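Local structure of aspartokinase 1, chloroplastic (Arabidopsis thaliana, 2CDQ) at residues D254-L259 and V308-N313; P273-D278 and P317-T322. The protein catalyses the ATP-dependent phosphorylation of L-aspartate to 4-phospho-L-aspartate, the first step in making lysine, threonine, methionine and isoleucine, and binds lysine and S-adenosylmethionine as allosteric effectors. All coordinates share one frame; numbering follows the deposited sequence.

Contact 1: residues D254-L259 and V308-N313; sequences DVDGVL and VKNSYN
Asp256 and Gly257 pass beside Asn310 and Val308 with CA-CA distances of 5.0 Å for Asp256-Asn310 and 4.9 Å for Gly257-Val308, a loop lying against the end of strand 306-310 and the type I turn Asn310-Asn313. The polar centre is the carboxylate of Asp256, whose OD1 accepts two amide N-H groups: from Asn310 ND2 at 2.7 Å and from Asn313 ND2 at 3.0 Å. The donors come from opposite faces of the carboxylate plane, about 50° out of it on the Asn310 side, and the bond from Asn313 is the straighter, at 166°. Asparagine suits both ends of the turn, because each side chain swings away from its own backbone N (chi1 -171° in Asn310) and offers an N-H to the same oxygen. Asp256 itself sits at the centre of an inverse gamma turn, closed by Gly257 N on Val255 O. The positive phi of Gly257 is easily reached by a residue without a side chain, and its CA lies against Val308 CG1 at 3.9 Å. At the other end, Asp254 OD1 lies 3.5 Å from Tyr312 CE1, the two side chains crossing at a slant, while Asp254 OD2 forms a salt bridge with Arg43 and Ser311 OG bonds to Lys253 O. This is a loop leaving the parallel strand 248-253 and folding over its neighbour 306-310 in the sheet of an amino acid kinase domain.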
loop_
_atom_site.group_PDB
_atom_site.type_symbol
_atom_site.label_atom_id
_atom_site.label_comp_id
_atom_site.label_asym_id
_atom_site.label_seq_id
_atom_site.Cartn_x
_atom_site.Cartn_y
_atom_site.Cartn_z
ATOM N N ASP A 254 7.946 -30.965 13.925
ATOM C CA ASP A 254 9.017 -31.462 14.798
ATOM C C ASP A 254 9.274 -30.603 16.045
ATOM O O ASP A 254 10.177 -30.899 16.836
ATOM C CB ASP A 254 10.309 -31.636 14.002
ATOM C CG ASP A 254 10.235 -32.789 13.020
ATOM O OD1 ASP A 254 9.543 -33.789 13.314
ATOM O OD2 ASP A 254 10.874 -32.697 11.951
ATOM N N VAL A 255 8.467 -29.557 16.218
ATOM C CA VAL A 255 8.564 -28.645 17.362
ATOM C C VAL A 255 7.200 -28.497 18.039
ATOM O O VAL A 255 6.191 -28.964 17.508
ATOM C CB VAL A 255 9.069 -27.265 16.929
ATOM C CG1 VAL A 255 10.536 -27.334 16.512
ATOM C CG2 VAL A 255 8.205 -26.720 15.804
ATOM N N ASP A 256 7.158 -27.842 19.196
ATOM C CA ASP A 256 5.913 -27.738 19.970
ATOM C C ASP A 256 4.912 -26.690 19.423
ATOM O O ASP A 256 4.621 -25.674 20.070
ATOM C CB ASP A 256 6.209 -27.524 21.470
ATOM C CG ASP A 256 6.933 -28.718 22.118
ATOM O OD1 ASP A 256 6.631 -29.879 21.774
ATOM O OD2 ASP A 256 7.798 -28.492 22.991
ATOM N N GLY A 257 4.393 -26.957 18.225
ATOM C CA GLY A 257 3.368 -26.119 17.600
ATOM C C GLY A 257 3.902 -24.889 16.888
ATOM O O GLY A 257 4.901 -24.955 16.161
ATOM N N VAL A 258 3.207 -23.769 17.083
ATOM C CA VAL A 258 3.663 -22.470 16.615
ATOM C C VAL A 258 4.391 -21.800 17.777
ATOM O O VAL A 258 3.901 -21.806 18.914
ATOM C CB VAL A 258 2.484 -21.602 16.130
ATOM C CG1 VAL A 258 2.947 -20.193 15.787
ATOM C CG2 VAL A 258 1.820 -22.241 14.923
ATOM N N LEU A 259 5.561 -21.233 17.491
ATOM C CA LEU A 259 6.409 -20.664 18.533
ATOM C C LEU A 259 6.423 -19.147 18.485
ATOM O O LEU A 259 5.939 -18.551 17.531
ATOM C CB LEU A 259 7.822 -21.221 18.424
ATOM C CG LEU A 259 7.912 -22.748 18.451
ATOM C CD1 LEU A 259 9.208 -23.220 17.837
ATOM C CD2 LEU A 259 7.764 -23.280 19.864
ATOM N N VAL A 308 -1.758 -28.071 15.764
ATOM C CA VAL A 308 -0.388 -28.280 15.322
ATOM C C VAL A 308 0.376 -28.990 16.435
ATOM O O VAL A 308 0.535 -28.450 17.534
ATOM C CB VAL A 308 0.296 -26.961 14.901
ATOM C CG1 VAL A 308 1.666 -27.234 14.324
ATOM C CG2 VAL A 308 -0.554 -26.230 13.876
ATOM N N LYS A 309 0.831 -30.210 16.136
ATOM C CA LYS A 309 1.431 -31.102 17.131
ATOM C C LYS A 309 2.896 -31.433 16.865
ATOM O O LYS A 309 3.384 -31.335 15.731
ATOM C CB LYS A 309 0.631 -32.402 17.241
ATOM C CG LYS A 309 -0.794 -32.217 17.726
ATOM C CD LYS A 309 -1.405 -33.515 18.210
ATOM C CE LYS A 309 -1.084 -33.768 19.675
ATOM N NZ LYS A 309 -1.856 -34.927 20.208
ATOM N N ASN A 310 3.583 -31.843 17.928
ATOM C CA ASN A 310 4.986 -32.225 17.868
ATOM C C ASN A 310 5.136 -33.747 17.854
ATOM O O ASN A 310 4.736 -34.421 18.800
ATOM C CB ASN A 310 5.730 -31.632 19.069
ATOM C CG ASN A 310 7.234 -31.793 18.970
ATOM O OD1 ASN A 310 7.763 -32.199 17.937
ATOM N ND2 ASN A 310 7.933 -31.468 20.050
ATOM N N SER A 311 5.710 -34.285 16.781
ATOM C CA SER A 311 5.881 -35.731 16.670
ATOM C C SER A 311 6.832 -36.268 17.738
ATOM O O SER A 311 6.756 -37.436 18.109
ATOM C CB SER A 311 6.291 -36.169 15.254
ATOM O OG SER A 311 7.181 -35.255 14.638
ATOM N N TYR A 312 7.702 -35.401 18.248
ATOM C CA TYR A 312 8.604 -35.773 19.333
ATOM C C TYR A 312 7.986 -35.548 20.711
ATOM O O TYR A 312 8.627 -35.800 21.735
ATOM C CB TYR A 312 9.930 -35.020 19.214
ATOM C CG TYR A 312 10.769 -35.459 18.045
ATOM C CD1 TYR A 312 10.905 -34.650 16.925
ATOM C CD2 TYR A 312 11.423 -36.691 18.050
ATOM C CE1 TYR A 312 11.676 -35.044 15.841
ATOM C CE2 TYR A 312 12.196 -37.101 16.967
ATOM C CZ TYR A 312 12.320 -36.269 15.866
ATOM O OH TYR A 312 13.086 -36.653 14.785
ATOM N N ASN A 313 6.738 -35.086 20.734
ATOM C CA ASN A 313 6.053 -34.754 21.981
ATOM C C ASN A 313 4.536 -34.914 21.813
ATOM O O ASN A 313 3.775 -33.962 22.005
ATOM C CB ASN A 313 6.430 -33.324 22.392
ATOM C CG ASN A 313 5.967 -32.963 23.785
ATOM O OD1 ASN A 313 5.581 -33.825 24.573
ATOM N ND2 ASN A 313 6.004 -31.671 24.097
#

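Contact 2: residues P273-D278 and P317-T322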
loop_
_atom_site.group_PDB
_atom_site.type_symbol
_atom_site.label_atom_id
_atom_site.label_comp_id
_atom_site.label_asym_id
_atom_site.label_seq_id
_atom_site.Cartn_x
_atom_site.Cartn_y
_atom_site.Cartn_z
ATOM N N PRO A 273 0.309 -21.552 22.813
ATOM C CA PRO A 273 -0.737 -22.555 23.084
ATOM C C PRO A 273 -2.029 -22.375 22.287
ATOM O O PRO A 273 -2.588 -23.360 21.807
ATOM C CB PRO A 273 -1.010 -22.396 24.590
ATOM C CG PRO A 273 -0.421 -21.079 24.968
ATOM C CD PRO A 273 0.742 -20.882 24.054
ATOM N N TYR A 274 -2.490 -21.133 22.145
ATOM C CA TYR A 274 -3.760 -20.863 21.473
ATOM C C TYR A 274 -3.620 -19.815 20.381
ATOM O O TYR A 274 -2.914 -18.814 20.546
ATOM C CB TYR A 274 -4.828 -20.422 22.479
ATOM C CG TYR A 274 -4.952 -21.332 23.679
ATOM C CD1 TYR A 274 -4.385 -20.977 24.905
ATOM C CD2 TYR A 274 -5.625 -22.555 23.587
ATOM C CE1 TYR A 274 -4.486 -21.810 26.006
ATOM C CE2 TYR A 274 -5.734 -23.395 24.686
ATOM C CZ TYR A 274 -5.163 -23.017 25.890
ATOM O OH TYR A 274 -5.272 -23.846 26.981
ATOM N N LEU A 275 -4.314 -20.052 19.272
ATOM C CA LEU A 275 -4.265 -19.159 18.132
ATOM C C LEU A 275 -5.646 -19.002 17.507
ATOM O O LEU A 275 -6.504 -19.881 17.620
ATOM C CB LEU A 275 -3.282 -19.710 17.104
ATOM C CG LEU A 275 -2.288 -18.776 16.409
ATOM C CD1 LEU A 275 -1.378 -18.075 17.409
ATOM C CD2 LEU A 275 -1.463 -19.583 15.427
ATOM N N THR A 276 -5.850 -17.871 16.848
ATOM C CA THR A 276 -7.091 -17.584 16.146
ATOM C C THR A 276 -6.880 -17.857 14.659
ATOM O O THR A 276 -5.779 -17.649 14.145
ATOM C CB THR A 276 -7.499 -16.112 16.393
ATOM O OG1 THR A 276 -7.884 -15.956 17.764
ATOM C CG2 THR A 276 -8.644 -15.677 15.509
ATOM N N PHE A 277 -7.915 -18.329 13.968
ATOM C CA PHE A 277 -7.835 -18.522 12.514
ATOM C C PHE A 277 -7.333 -17.279 11.771
ATOM O O PHE A 277 -6.661 -17.400 10.742
ATOM C CB PHE A 277 -9.181 -18.960 11.939
ATOM C CG PHE A 277 -9.431 -20.435 12.028
ATOM C CD1 PHE A 277 -10.383 -20.936 12.906
ATOM C CD2 PHE A 277 -8.720 -21.325 11.226
ATOM C CE1 PHE A 277 -10.624 -22.307 12.991
ATOM C CE2 PHE A 277 -8.950 -22.696 11.302
ATOM C CZ PHE A 277 -9.905 -23.189 12.187
ATOM N N ASP A 278 -7.676 -16.098 12.293
ATOM C CA ASP A 278 -7.190 -14.822 11.758
ATOM C C ASP A 278 -5.723 -14.612 12.082
ATOM O O ASP A 278 -4.955 -14.151 11.241
ATOM C CB ASP A 278 -8.005 -13.641 12.301
ATOM C CG ASP A 278 -9.345 -13.477 11.593
ATOM O OD1 ASP A 278 -10.317 -13.042 12.254
ATOM O OD2 ASP A 278 -9.431 -13.785 10.379
ATOM N N PRO A 317 -0.355 -30.709 24.171
ATOM C CA PRO A 317 -1.397 -29.931 23.477
ATOM C C PRO A 317 -0.944 -29.279 22.161
ATOM O O PRO A 317 -1.668 -29.343 21.164
ATOM C CB PRO A 317 -1.779 -28.854 24.505
ATOM C CG PRO A 317 -0.618 -28.794 25.463
ATOM C CD PRO A 317 -0.110 -30.194 25.534
ATOM N N GLY A 318 0.239 -28.666 22.160
ATOM C CA GLY A 318 0.744 -27.966 20.987
ATOM C C GLY A 318 0.086 -26.608 20.815
ATOM O O GLY A 318 0.164 -25.757 21.701
ATOM N N THR A 319 -0.560 -26.414 19.666
ATOM C CA THR A 319 -1.250 -25.167 19.350
ATOM C C THR A 319 -2.604 -25.482 18.724
ATOM O O THR A 319 -2.664 -26.097 17.655
ATOM C CB THR A 319 -0.405 -24.291 18.392
ATOM O OG1 THR A 319 0.767 -23.834 19.073
ATOM C CG2 THR A 319 -1.184 -23.081 17.920
ATOM N N ILE A 320 -3.684 -25.078 19.396
ATOM C CA ILE A 320 -5.033 -25.233 18.843
ATOM C C ILE A 320 -5.442 -23.933 18.175
ATOM O O ILE A 320 -5.450 -22.873 18.809
ATOM C CB ILE A 320 -6.124 -25.626 19.899
ATOM C CG1 ILE A 320 -5.598 -26.638 20.914
ATOM C CG2 ILE A 320 -7.346 -26.232 19.226
ATOM C CD1 ILE A 320 -5.365 -26.075 22.302
ATOM N N ILE A 321 -5.770 -24.016 16.888
ATOM C CA ILE A 321 -6.293 -22.869 16.161
ATOM C C ILE A 321 -7.822 -22.937 16.129
ATOM O O ILE A 321 -8.404 -23.892 15.603
ATOM C CB ILE A 321 -5.723 -22.775 14.738
ATOM C CG1 ILE A 321 -4.197 -22.914 14.762
ATOM C CG2 ILE A 321 -6.147 -21.457 14.093
ATOM C CD1 ILE A 321 -3.583 -23.318 13.423
ATOM N N THR A 322 -8.456 -21.921 16.715
ATOM C CA THR A 322 -9.917 -21.845 16.817
ATOM C C THR A 322 -10.434 -20.501 16.303
ATOM O O THR A 322 -9.647 -19.581 16.050
ATOM C CB THR A 322 -10.412 -22.076 18.275
ATOM O OG1 THR A 322 -9.686 -21.232 19.176
ATOM C CG2 THR A 322 -10.231 -23.538 18.703
#
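Phe277 opens helix 277-287 and turns back over the end of strand 319-322. Its CB lies 4.2 Å from Thr322 O; CG meets Ile321 CG2 at 4.0 Å. From there the ring divides its contacts: CD2 and CE2 lie against the Ile321 CG2 methyl, CD1 comes to 3.4 Å from Thr322 C, and CE1 and the tip, CZ, end near Ile321 O. The methyl sits over one ring face, a CH-pi contact offset toward the rim: with Ile321 CG1 beside the backbone N (chi1 -49°), CG2 lies anti to that N and over the ring. A broad flat ring suits this place, since it can take the methyl on one face while also touching Met296 and Ala299 of helix 293-302. Strands 274-276 and 319-322 run parallel, 27° apart, in the central sheet of the amino acid kinase domain; 274-276 pairs with 319-322, which in turn pairs antiparallel with 306-310. Four backbone bonds join them in the staggered pattern of parallel strands: Ile320 N to Pro273 O, Leu275 N to Ile320 O, Thr322 N to Leu275 O (3.0 Å), and Phe277 N to Thr322 O (3.0 Å), the last carrying the pairing into the helix. Leu275 and Ile321, buried on one sheet face, touch through CB and CG1 at 4.1 Å, and both touch Ala280 of helix 277-287. On the other face, Tyr274 and Ile320 lie side by side, Tyr274 CE2 against Ile320 CD1 at 3.6 Å.

How the contacts relate
Contacts 1 and 2 have centres 12 Å apart and share one sheet of the amino acid kinase domain. Along the chain their segments alternate: 254-259, 273-278, 308-313, 317-322. Strands 306-310 and 319-322 follow each other and pair antiparallel, so the second segments of both contacts are joined directly, with Val308 N 2.9 Å from Thr319 O. The loop 254-259 also reaches strand 319-322, where Val258 N lies 3.1 Å from Thr319 OG1, a probable hydrogen bond. Strand 319-322 thus stands between 306-310 and 274-276, and continues the sheet outward from 248-253. Both contacts belong to the sheet of the kinase domain, which is separate from the two antiparallel sheets of the ACT region.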